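Local structure of adenylyltransferase and sulfurtransferase uba4 (6YUB) at residues 29-34 with 227-232; 120-125 with 146-151; 162-167 with 212-217; 178-183 with 245-250. The protein probably adenylates the C-terminal glycine of a ubiquitin-like sulfur carrier and then thiolates it, serving tRNA wobble thiolation and molybdenum cofactor synthesis. All blocks are in the same frame, centred on the assembly; numbering follows the deposited sequence.

Interaction 1: 29-34 with 227-232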
loop_
_atom_site.group_PDB
_atom_site.type_symbol
_atom_site.label_atom_id
_atom_site.label_comp_id
_atom_site.label_asym_id
_atom_site.label_seq_id
_atom_site.Cartn_x
_atom_site.Cartn_y
_atom_site.Cartn_z
ATOM N N GLN B 29 7.219 -20.496 14.395
ATOM C CA GLN B 29 6.237 -20.054 15.375
ATOM C C GLN B 29 6.871 -19.855 16.744
ATOM O O GLN B 29 6.576 -18.873 17.434
ATOM C CB GLN B 29 5.091 -21.064 15.458
ATOM C CG GLN B 29 3.922 -20.576 16.287
ATOM C CD GLN B 29 3.298 -19.322 15.710
ATOM O OE1 GLN B 29 3.004 -19.255 14.519
ATOM N NE2 GLN B 29 3.107 -18.312 16.553
ATOM N N LEU B 30 7.730 -20.785 17.170
ATOM C CA LEU B 30 8.407 -20.626 18.451
ATOM C C LEU B 30 9.271 -19.372 18.476
ATOM O O LEU B 30 9.410 -18.738 19.528
ATOM C CB LEU B 30 9.262 -21.855 18.754
ATOM C CG LEU B 30 8.507 -23.134 19.114
ATOM C CD1 LEU B 30 9.458 -24.319 19.158
ATOM C CD2 LEU B 30 7.780 -22.976 20.445
ATOM N N ARG B 31 9.856 -19.001 17.334
ATOM C CA ARG B 31 10.673 -17.795 17.277
ATOM C C ARG B 31 9.828 -16.548 17.495
ATOM O O ARG B 31 10.287 -15.574 18.108
ATOM C CB ARG B 31 11.413 -17.719 15.946
ATOM C CG ARG B 31 12.645 -18.602 15.902
ATOM C CD ARG B 31 13.212 -18.721 14.499
ATOM N NE ARG B 31 14.297 -19.697 14.448
ATOM C CZ ARG B 31 14.979 -20.011 13.350
ATOM N NH1 ARG B 31 14.690 -19.427 12.196
ATOM N NH2 ARG B 31 15.948 -20.912 13.409
ATOM N N LEU B 32 8.593 -16.542 16.985
ATOM C CA LEU B 32 7.687 -15.440 17.297
ATOM C C LEU B 32 7.330 -15.435 18.781
ATOM O O LEU B 32 7.391 -14.394 19.447
ATOM C CB LEU B 32 6.424 -15.539 16.443
ATOM C CG LEU B 32 6.603 -15.397 14.938
ATOM C CD1 LEU B 32 5.279 -15.661 14.224
ATOM C CD2 LEU B 32 7.156 -14.019 14.580
ATOM N N MET B 33 6.980 -16.601 19.322
ATOM C CA MET B 33 6.510 -16.687 20.702
ATOM C C MET B 33 7.617 -16.420 21.713
ATOM O O MET B 33 7.322 -16.024 22.841
ATOM C CB MET B 33 5.899 -18.064 20.956
ATOM C CG MET B 33 4.683 -18.358 20.098
ATOM S SD MET B 33 4.220 -20.104 20.113
ATOM C CE MET B 33 4.041 -20.400 21.869
ATOM N N ASN B 34 8.875 -16.634 21.341
ATOM C CA ASN B 34 10.003 -16.319 22.211
ATOM C C ASN B 34 10.552 -14.922 21.973
ATOM O O ASN B 34 11.548 -14.552 22.602
ATOM C CB ASN B 34 11.117 -17.355 22.012
ATOM C CG ASN B 34 10.756 -18.710 22.594
ATOM O OD1 ASN B 34 10.171 -18.796 23.674
ATOM N ND2 ASN B 34 11.097 -19.776 21.876
ATOM N N VAL B 227 11.391 -14.654 12.294
ATOM C CA VAL B 227 11.213 -16.016 11.803
ATOM C C VAL B 227 12.478 -16.516 11.112
ATOM O O VAL B 227 12.907 -17.656 11.325
ATOM C CB VAL B 227 9.989 -16.086 10.871
ATOM C CG1 VAL B 227 10.028 -17.359 10.031
ATOM C CG2 VAL B 227 8.709 -16.014 11.686
ATOM N N SER B 228 13.093 -15.679 10.280
ATOM C CA SER B 228 14.311 -16.051 9.575
ATOM C C SER B 228 15.576 -15.596 10.292
ATOM O O SER B 228 16.671 -15.773 9.754
ATOM C CB SER B 228 14.292 -15.475 8.152
ATOM O OG SER B 228 13.115 -15.850 7.464
ATOM N N GLN B 229 15.452 -15.017 11.484
ATOM C CA GLN B 229 16.611 -14.571 12.256
ATOM C C GLN B 229 17.494 -13.634 11.435
ATOM O O GLN B 229 18.724 -13.742 11.432
ATOM C CB GLN B 229 17.422 -15.766 12.761
ATOM C CG GLN B 229 16.636 -16.731 13.619
ATOM C CD GLN B 229 17.521 -17.763 14.292
ATOM O OE1 GLN B 229 18.156 -18.585 13.632
ATOM N NE2 GLN B 229 17.569 -17.719 15.617
ATOM N N LEU B 230 16.855 -12.699 10.726
ATOM C CA LEU B 230 17.594 -11.759 9.895
ATOM C C LEU B 230 18.437 -10.797 10.726
ATOM O O LEU B 230 19.348 -10.167 10.180
ATOM C CB LEU B 230 16.624 -10.977 9.012
ATOM C CG LEU B 230 15.665 -11.821 8.173
ATOM C CD1 LEU B 230 14.724 -10.927 7.378
ATOM C CD2 LEU B 230 16.429 -12.761 7.248
ATOM N N HIS B 231 18.155 -10.671 12.023
ATOM C CA HIS B 231 18.940 -9.833 12.914
ATOM C C HIS B 231 20.112 -10.578 13.544
ATOM O O HIS B 231 20.798 -10.013 14.402
ATOM C CB HIS B 231 18.049 -9.237 14.014
ATOM C CG HIS B 231 17.374 -10.252 14.888
ATOM N ND1 HIS B 231 16.966 -11.488 14.432
ATOM C CD2 HIS B 231 17.020 -10.203 16.195
ATOM C CE1 HIS B 231 16.396 -12.157 15.417
ATOM N NE2 HIS B 231 16.419 -11.401 16.499
ATOM N N MET B 232 20.365 -11.839 13.137
ATOM C CA MET B 232 21.523 -12.564 13.642
ATOM C C MET B 232 22.700 -12.417 12.680
ATOM O O MET B 232 22.506 -12.275 11.468
ATOM C CB MET B 232 21.192 -14.041 13.820
ATOM C CG MET B 232 20.117 -14.327 14.867
ATOM S SD MET B 232 20.574 -13.792 16.531
ATOM C CE MET B 232 19.479 -12.390 16.749
#

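Interaction 2: 120-125 with 146-151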
loop_
_atom_site.group_PDB
_atom_site.type_symbol
_atom_site.label_atom_id
_atom_site.label_comp_id
_atom_site.label_asym_id
_atom_site.label_seq_id
_atom_site.Cartn_x
_atom_site.Cartn_y
_atom_site.Cartn_z
ATOM N N GLN B 120 16.298 3.198 28.650
ATOM C CA GLN B 120 15.593 2.331 29.588
ATOM C C GLN B 120 14.478 1.561 28.892
ATOM O O GLN B 120 14.282 0.369 29.149
ATOM C CB GLN B 120 15.017 3.151 30.741
ATOM C CG GLN B 120 16.039 3.937 31.523
ATOM C CD GLN B 120 15.406 5.059 32.323
ATOM O OE1 GLN B 120 15.728 6.232 32.127
ATOM N NE2 GLN B 120 14.502 4.703 33.240
ATOM N N ILE B 121 13.732 2.233 28.009
ATOM C CA ILE B 121 12.590 1.611 27.359
ATOM C C ILE B 121 13.044 0.578 26.340
ATOM O O ILE B 121 12.476 -0.517 26.256
ATOM C CB ILE B 121 11.705 2.693 26.710
ATOM C CG1 ILE B 121 11.016 3.525 27.794
ATOM C CG2 ILE B 121 10.696 2.057 25.765
ATOM C CD1 ILE B 121 10.200 4.692 27.267
ATOM N N ILE B 122 14.082 0.901 25.559
ATOM C CA ILE B 122 14.439 0.096 24.404
ATOM C C ILE B 122 15.266 -1.125 24.783
ATOM O O ILE B 122 15.149 -2.176 24.141
ATOM C CB ILE B 122 15.188 0.985 23.383
ATOM C CG1 ILE B 122 14.197 1.901 22.662
ATOM C CG2 ILE B 122 15.984 0.140 22.414
ATOM C CD1 ILE B 122 14.849 2.999 21.842
ATOM N N LYS B 123 16.095 -1.023 25.815
ATOM C CA LYS B 123 17.096 -2.050 26.078
ATOM C C LYS B 123 16.544 -3.468 26.161
ATOM O O LYS B 123 17.215 -4.387 25.664
ATOM C CB LYS B 123 17.842 -1.705 27.380
ATOM C CG LYS B 123 19.205 -2.368 27.521
ATOM C CD LYS B 123 19.781 -2.226 28.932
ATOM C CE LYS B 123 19.705 -0.790 29.436
ATOM N NZ LYS B 123 20.474 -0.592 30.698
ATOM N N PRO B 124 15.386 -3.730 26.774
ATOM C CA PRO B 124 14.951 -5.120 26.963
ATOM C C PRO B 124 14.402 -5.815 25.723
ATOM O O PRO B 124 14.042 -6.995 25.818
ATOM C CB PRO B 124 13.847 -5.000 28.036
ATOM C CG PRO B 124 14.015 -3.638 28.645
ATOM C CD PRO B 124 14.557 -2.780 27.542
ATOM N N TRP B 125 14.325 -5.155 24.573
ATOM C CA TRP B 125 13.552 -5.665 23.447
ATOM C C TRP B 125 14.441 -6.110 22.295
ATOM O O TRP B 125 15.552 -5.613 22.107
ATOM C CB TRP B 125 12.552 -4.598 22.974
ATOM C CG TRP B 125 11.669 -4.142 24.098
ATOM C CD1 TRP B 125 11.874 -3.074 24.921
ATOM C CD2 TRP B 125 10.455 -4.762 24.541
ATOM N NE1 TRP B 125 10.864 -2.986 25.845
ATOM C CE2 TRP B 125 9.977 -4.009 25.632
ATOM C CE3 TRP B 125 9.720 -5.874 24.114
ATOM C CZ2 TRP B 125 8.799 -4.332 26.306
ATOM C CZ3 TRP B 125 8.556 -6.198 24.785
ATOM C CH2 TRP B 125 8.103 -5.423 25.873
ATOM N N VAL B 146 21.329 2.144 17.437
ATOM C CA VAL B 146 22.725 1.943 17.071
ATOM C C VAL B 146 23.564 1.661 18.307
ATOM O O VAL B 146 24.398 0.743 18.313
ATOM C CB VAL B 146 23.247 3.168 16.294
ATOM C CG1 VAL B 146 24.768 3.191 16.300
ATOM C CG2 VAL B 146 22.706 3.153 14.872
ATOM N N LEU B 147 23.357 2.432 19.377
ATOM C CA LEU B 147 24.206 2.296 20.550
ATOM C C LEU B 147 23.921 1.009 21.314
ATOM O O LEU B 147 24.841 0.421 21.894
ATOM C CB LEU B 147 24.031 3.504 21.469
ATOM C CG LEU B 147 24.509 4.851 20.929
ATOM C CD1 LEU B 147 24.209 5.959 21.928
ATOM C CD2 LEU B 147 25.994 4.814 20.602
ATOM N N LEU B 148 22.665 0.552 21.326
ATOM C CA LEU B 148 22.296 -0.657 22.042
ATOM C C LEU B 148 22.219 -1.881 21.137
ATOM O O LEU B 148 21.796 -2.949 21.590
ATOM C CB LEU B 148 20.959 -0.455 22.767
ATOM C CG LEU B 148 20.958 0.589 23.889
ATOM C CD1 LEU B 148 19.567 0.734 24.485
ATOM C CD2 LEU B 148 21.974 0.231 24.970
ATOM N N GLY B 149 22.610 -1.752 19.873
ATOM C CA GLY B 149 22.640 -2.888 18.972
ATOM C C GLY B 149 21.286 -3.521 18.719
ATOM O O GLY B 149 21.101 -4.713 18.974
ATOM N N LYS B 150 20.339 -2.739 18.203
ATOM C CA LYS B 150 18.994 -3.219 17.950
ATOM C C LYS B 150 18.620 -3.019 16.486
ATOM O O LYS B 150 18.981 -1.997 15.894
ATOM C CB LYS B 150 17.965 -2.480 18.830
ATOM C CG LYS B 150 18.282 -2.491 20.310
ATOM C CD LYS B 150 17.864 -3.800 20.960
ATOM C CE LYS B 150 18.544 -3.979 22.310
ATOM N NZ LYS B 150 17.771 -4.854 23.228
ATOM N N PRO B 151 17.911 -3.970 15.877
ATOM C CA PRO B 151 17.331 -3.718 14.552
ATOM C C PRO B 151 16.095 -2.842 14.669
ATOM O O PRO B 151 15.272 -3.008 15.578
ATOM C CB PRO B 151 16.981 -5.123 14.045
ATOM C CG PRO B 151 16.676 -5.892 15.289
ATOM C CD PRO B 151 17.589 -5.326 16.374
#

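Interaction 3: 162-167 with 212-217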
loop_
_atom_site.group_PDB
_atom_site.type_symbol
_atom_site.label_atom_id
_atom_site.label_comp_id
_atom_site.label_asym_id
_atom_site.label_seq_id
_atom_site.Cartn_x
_atom_site.Cartn_y
_atom_site.Cartn_z
ATOM N N GLY B 162 3.667 7.663 2.470
ATOM C CA GLY B 162 4.227 6.994 3.620
ATOM C C GLY B 162 5.567 6.381 3.264
ATOM O O GLY B 162 5.918 6.239 2.093
ATOM N N GLN B 163 6.317 6.015 4.299
ATOM C CA GLN B 163 7.661 5.490 4.112
ATOM C C GLN B 163 7.922 4.359 5.094
ATOM O O GLN B 163 7.317 4.293 6.163
ATOM C CB GLN B 163 8.720 6.586 4.299
ATOM C CG GLN B 163 8.551 7.771 3.366
ATOM C CD GLN B 163 9.690 8.764 3.473
ATOM O OE1 GLN B 163 9.820 9.670 2.648
ATOM N NE2 GLN B 163 10.520 8.603 4.496
ATOM N N LEU B 164 8.842 3.474 4.718
ATOM C CA LEU B 164 9.234 2.359 5.568
ATOM C C LEU B 164 10.651 1.939 5.215
ATOM O O LEU B 164 11.030 1.937 4.040
ATOM C CB LEU B 164 8.277 1.173 5.406
ATOM C CG LEU B 164 8.672 -0.122 6.115
ATOM C CD1 LEU B 164 7.485 -0.691 6.874
ATOM C CD2 LEU B 164 9.184 -1.131 5.106
ATOM N N ILE B 165 11.431 1.591 6.235
ATOM C CA ILE B 165 12.801 1.144 6.021
ATOM C C ILE B 165 13.250 0.344 7.235
ATOM O O ILE B 165 12.907 0.671 8.374
ATOM C CB ILE B 165 13.745 2.339 5.747
ATOM C CG1 ILE B 165 15.134 1.833 5.356
ATOM C CG2 ILE B 165 13.832 3.246 6.970
ATOM C CD1 ILE B 165 15.955 2.850 4.598
ATOM N N VAL B 166 14.029 -0.703 6.978
ATOM C CA VAL B 166 14.651 -1.517 8.017
ATOM C C VAL B 166 16.094 -1.058 8.172
ATOM O O VAL B 166 16.843 -0.968 7.182
ATOM C CB VAL B 166 14.580 -3.012 7.671
ATOM C CG1 VAL B 166 15.198 -3.856 8.779
ATOM C CG2 VAL B 166 13.140 -3.427 7.422
ATOM N N LEU B 167 16.487 -0.760 9.410
ATOM C CA LEU B 167 17.781 -0.156 9.692
ATOM C C LEU B 167 18.546 -0.998 10.701
ATOM O O LEU B 167 17.957 -1.680 11.548
ATOM C CB LEU B 167 17.617 1.277 10.229
ATOM C CG LEU B 167 16.868 2.252 9.322
ATOM C CD1 LEU B 167 16.370 3.456 10.113
ATOM C CD2 LEU B 167 17.760 2.698 8.171
ATOM N N GLY B 212 -2.158 3.125 7.509
ATOM C CA GLY B 212 -2.496 1.740 7.780
ATOM C C GLY B 212 -1.630 0.763 7.008
ATOM O O GLY B 212 -1.208 -0.265 7.544
ATOM N N MET B 213 -1.349 1.072 5.739
ATOM C CA MET B 213 -0.538 0.175 4.923
ATOM C C MET B 213 0.898 0.111 5.426
ATOM O O MET B 213 1.507 -0.964 5.441
ATOM C CB MET B 213 -0.574 0.616 3.458
ATOM C CG MET B 213 -1.660 -0.084 2.647
ATOM S SD MET B 213 -1.682 0.334 0.897
ATOM C CE MET B 213 -2.872 1.673 0.873
ATOM N N MET B 214 1.460 1.252 5.837
ATOM C CA MET B 214 2.818 1.244 6.369
ATOM C C MET B 214 2.883 0.446 7.665
ATOM O O MET B 214 3.832 -0.314 7.893
ATOM C CB MET B 214 3.308 2.670 6.597
ATOM C CG MET B 214 3.219 3.577 5.378
ATOM S SD MET B 214 3.859 2.855 3.853
ATOM C CE MET B 214 5.514 2.412 4.318
ATOM N N GLY B 215 1.874 0.595 8.528
ATOM C CA GLY B 215 1.867 -0.151 9.775
ATOM C C GLY B 215 1.817 -1.650 9.555
ATOM O O GLY B 215 2.573 -2.408 10.170
ATOM N N VAL B 216 0.915 -2.101 8.680
ATOM C CA VAL B 216 0.868 -3.520 8.343
ATOM C C VAL B 216 2.211 -3.973 7.792
ATOM O O VAL B 216 2.732 -5.028 8.169
ATOM C CB VAL B 216 -0.279 -3.797 7.353
ATOM C CG1 VAL B 216 -0.186 -5.219 6.812
ATOM C CG2 VAL B 216 -1.626 -3.567 8.023
ATOM N N ALA B 217 2.806 -3.172 6.902
ATOM C CA ALA B 217 4.121 -3.503 6.364
ATOM C C ALA B 217 5.164 -3.615 7.473
ATOM O O ALA B 217 6.034 -4.493 7.428
ATOM C CB ALA B 217 4.542 -2.448 5.340
#

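Interaction 4: 178-183 with 245-250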
loop_
_atom_site.group_PDB
_atom_site.type_symbol
_atom_site.label_atom_id
_atom_site.label_comp_id
_atom_site.label_asym_id
_atom_site.label_seq_id
_atom_site.Cartn_x
_atom_site.Cartn_y
_atom_site.Cartn_z
ATOM N N ASN B 178 35.083 -1.567 8.942
ATOM C CA ASN B 178 35.969 -2.434 8.178
ATOM C C ASN B 178 35.241 -3.646 7.604
ATOM O O ASN B 178 35.886 -4.645 7.259
ATOM C CB ASN B 178 37.148 -2.885 9.045
ATOM C CG ASN B 178 36.721 -3.749 10.212
ATOM O OD1 ASN B 178 35.610 -3.615 10.726
ATOM N ND2 ASN B 178 37.607 -4.640 10.642
ATOM N N LYS B 179 33.918 -3.575 7.492
ATOM C CA LYS B 179 33.116 -4.652 6.928
ATOM C C LYS B 179 31.794 -4.051 6.472
ATOM O O LYS B 179 31.446 -2.925 6.835
ATOM C CB LYS B 179 32.889 -5.780 7.938
ATOM C CG LYS B 179 32.303 -5.307 9.264
ATOM C CD LYS B 179 31.354 -6.332 9.878
ATOM C CE LYS B 179 32.096 -7.531 10.447
ATOM N NZ LYS B 179 31.182 -8.423 11.224
ATOM N N LYS B 180 31.059 -4.815 5.670
ATOM C CA LYS B 180 29.738 -4.379 5.239
ATOM C C LYS B 180 28.802 -4.308 6.443
ATOM O O LYS B 180 28.750 -5.233 7.259
ATOM C CB LYS B 180 29.177 -5.328 4.185
ATOM C CG LYS B 180 29.900 -5.280 2.848
ATOM C CD LYS B 180 28.955 -5.655 1.711
ATOM C CE LYS B 180 29.704 -6.240 0.525
ATOM N NZ LYS B 180 30.195 -7.617 0.816
ATOM N N ALA B 181 28.067 -3.205 6.557
ATOM C CA ALA B 181 27.185 -2.996 7.692
ATOM C C ALA B 181 25.953 -2.229 7.239
ATOM O O ALA B 181 26.021 -1.407 6.319
ATOM C CB ALA B 181 27.894 -2.239 8.824
ATOM N N ALA B 182 24.829 -2.499 7.905
ATOM C CA ALA B 182 23.584 -1.835 7.568
ATOM C C ALA B 182 23.619 -0.378 8.022
ATOM O O ALA B 182 24.311 -0.027 8.986
ATOM C CB ALA B 182 22.406 -2.556 8.219
ATOM N N PRO B 183 22.875 0.494 7.350
ATOM C CA PRO B 183 22.873 1.908 7.735
ATOM C C PRO B 183 21.987 2.175 8.940
ATOM O O PRO B 183 21.142 1.363 9.327
ATOM C CB PRO B 183 22.314 2.606 6.489
ATOM C CG PRO B 183 21.378 1.590 5.905
ATOM C CD PRO B 183 21.996 0.231 6.194
ATOM N N ASN B 245 18.400 -7.920 1.338
ATOM C CA ASN B 245 18.089 -6.492 1.376
ATOM C C ASN B 245 18.236 -5.925 2.791
ATOM O O ASN B 245 17.387 -5.184 3.283
ATOM C CB ASN B 245 16.677 -6.236 0.837
ATOM C CG ASN B 245 16.468 -6.802 -0.546
ATOM O OD1 ASN B 245 15.649 -7.708 -0.745
ATOM N ND2 ASN B 245 17.203 -6.273 -1.517
ATOM N N LEU B 246 19.341 -6.285 3.443
ATOM C CA LEU B 246 19.608 -5.862 4.812
ATOM C C LEU B 246 20.761 -4.866 4.891
ATOM O O LEU B 246 20.589 -3.755 5.408
ATOM C CB LEU B 246 19.900 -7.089 5.686
ATOM C CG LEU B 246 18.723 -8.040 5.922
ATOM C CD1 LEU B 246 19.163 -9.248 6.740
ATOM C CD2 LEU B 246 17.574 -7.326 6.606
ATOM N N VAL B 247 21.942 -5.232 4.395
ATOM C CA VAL B 247 23.087 -4.325 4.464
ATOM C C VAL B 247 22.820 -3.068 3.647
ATOM O O VAL B 247 23.196 -1.957 4.048
ATOM C CB VAL B 247 24.368 -5.044 4.004
ATOM C CG1 VAL B 247 25.465 -4.036 3.693
ATOM C CG2 VAL B 247 24.830 -6.022 5.076
ATOM N N GLN B 248 22.176 -3.220 2.487
ATOM C CA GLN B 248 21.733 -2.097 1.660
ATOM C C GLN B 248 20.217 -2.195 1.563
ATOM O O GLN B 248 19.684 -2.805 0.625
ATOM C CB GLN B 248 22.389 -2.122 0.282
ATOM C CG GLN B 248 23.852 -1.730 0.298
ATOM C CD GLN B 248 24.432 -1.561 -1.095
ATOM O OE1 GLN B 248 24.039 -0.659 -1.838
ATOM N NE2 GLN B 248 25.364 -2.433 -1.457
ATOM N N PRO B 249 19.484 -1.620 2.512
ATOM C CA PRO B 249 18.032 -1.813 2.551
ATOM C C PRO B 249 17.317 -0.925 1.540
ATOM O O PRO B 249 17.881 0.004 0.965
ATOM C CB PRO B 249 17.662 -1.425 3.989
ATOM C CG PRO B 249 18.690 -0.376 4.353
ATOM C CD PRO B 249 19.967 -0.768 3.623
ATOM N N THR B 250 16.041 -1.236 1.341
ATOM C CA THR B 250 15.178 -0.486 0.444
ATOM C C THR B 250 14.377 0.538 1.232
ATOM O O THR B 250 13.864 0.240 2.316
ATOM C CB THR B 250 14.225 -1.426 -0.302
ATOM O OG1 THR B 250 14.978 -2.314 -1.138
ATOM C CG2 THR B 250 13.242 -0.639 -1.150
#

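Interaction 1: 29-34 with 227-232
R31 reaches from helix 25-33 to the C-terminal end of helix 208-228, where its NH1 donates a hydrogen bond to V227 O at 2.7 Å. The bond is fairly straight, with an N-H...O angle of 154°, and the carbonyl oxygen sits at the edge of the guanidinium, practically in its plane. The carbonyl lies in the last turn of its helix, so the cation meets the end where the helix dipole is probably negative, an attraction that should strengthen the bond. An extended chain from CG to NE carries the charge this far. This bond is the tight part of the contact, and buried apolar packing flanks it: L32 CD2 lies 3.8 Å from V227 CG2.

The looser, partly exposed part is at the outer NH2 of R31. Q229, the first residue beyond the helix, leaves helical geometry with positive phi, and its side chain crosses that of R31 at about a right angle. Its amide stacks on one face of the guanidinium, the two planes 17° apart. Q229 OE1 stands 3.2 Å from R31 NH2, but above the plane and at a poor angle for a hydrogen bond, so this is a stack rather than a second tether.

L32 also touches Q18 of helix 9-19 and L226, while V227 rests on M24. S228 OG is hydrogen-bonded to the backbone of a neighbouring protein chain, so the end of helix 208-228 is wedged between helix 25-33, the loop ahead of it, and that second chain.

Interaction 2: 120-125 with 146-151
K150 sends CG away from its own carbonyl carbon (chi1 -53°) and then bends sharply at chi2 (-81°), so that its ammonium swings across to the turn that follows helix 118-122. The setting is the Rossmann-like half of the ThiF fold, in the N-terminal adenylyltransferase part of the protein; the rhodanese part is not in this chain. Helix 118-122 leads through a type I turn, I122 to W125, into strand 127-130; helix 135-148 then makes the beta-alpha-beta crossover to the neighbouring parallel strand 152-158. A Schellman motif closes this second helix, G149 taking the positive phi, and K150 follows directly.

Two backbone oxygens of the turn share the ammonium. K150 NZ donates to K123 O at 2.5 Å, approaching well above the carbonyl plane, and to W125 O at 2.6 Å, with a smaller tilt of 24°. Both distances are short, and little should be read into their exact values. The two bonds fix the end of the lysine and clasp the turn from K123 to W125. Before reaching it, the aliphatic chain slides past I122, running the opposite way, with K150 CG 4.1 Å from I122 CG2. I122 also packs on L38 and I128 of the sheet, and W125 NE1 is hydrogen-bonded to Y109 OH. L148 closes the apolar side: its CD1 lies 4.0 Å from K123 CA and 4.2 Å from I122 CG2.

Interaction 3: 162-167 with 212-217
A217 N donates to M213 O at 2.9 Å, the shortest polar bond here, and one internal to helix 208-228. Across the contact, A217 CB lies 3.8 Å from L164 CD1. No polar bond joins helix to strand; the M214 side chain meets backbone atoms and L164. Its chain bends at chi2 (-47°) and chi3 (-56°), folding the thioether so that its SD-CE bond runs along the strand, toward L164. SD lies 4.0 Å from G162 C, and CE ends beside the peptide of Q163, 3.2 Å from Q163 O. CE also comes within 3.2 Å of L164 CB, tighter than usual for two carbons and perhaps partly a matter of model precision. G162 suits the fit, since a beta carbon there would collide with M214 CG. Were M214 replaced, an alanine here would leave the strand backbone around Q163 and the inner flank of L164 probably without their cover from the helix. A neighbouring protein chain packs on L164 and A217 as well. Strand 162-167 and helix 212-217 run nearly parallel, 11° between their directions and axes 8.3 Å apart at closest: helix 208-228 packs on the sheet where its antiparallel part begins, a layered alpha/beta arrangement of the ThiF family.

Interaction 4: 178-183 with 245-250
P183 packs its ring against P249 and the backbone of V247. Leaving CB, the ring turns at CG, which meets P249 CD at 3.6 Å and P249 CG at 3.7 Å. Next comes CD, at 3.4 Å from P249 CD, a close carbon pair, and at 3.3 Å from V247 O. The two prolines thus approach by their CG and CD corners. V247 O is also the target of the A182 CA-H, the carbon 3.5 Å away and the angle at the hydrogen 179°, as straight as such a contact can be. Further along, V247 CG1 lies 4.0 Å from K180 CB, while the rest of the lysine chain turns from the contact.

A serine in place of P183 would probably leave P249 without its ring partner and let the loop turn more freely next to the zinc site. P183 stands directly before C184, and its side chain touches the site at which C184, C187, C279 and C282 hold the zinc ion. Its backbone is in turn hydrogen-bonded to N168. With two loops joined by carbon contacts and one weak C-H...O contact, adhesion here rests on shape and on stiff proline rings, not on conventional hydrogen bonds between the two segments.

From the N terminus, residues 29-34 wait for 227-232, so interaction 1 closes the longest loop, bringing the end of helix 208-228 back to the helix preceding the first strand. Within that loop lie interaction 2, a short closure between two helix ends of the Rossmann-like half, and then interaction 3, which returns helix 208-228 to strand 161-167. Interaction 4 crosses both 1 and 3: it starts inside their loops, at the zinc-site loop, and finishes beyond them, running into the start of strand 250-255. Packing joins 1 to 2 (H231 CB to P151 CG, 3.8 Å), 1 to 4 (L230 O to L246 CD1, 3.6 Å) and 3 to 4 (V166 O to P249 CB, 3.3 Å).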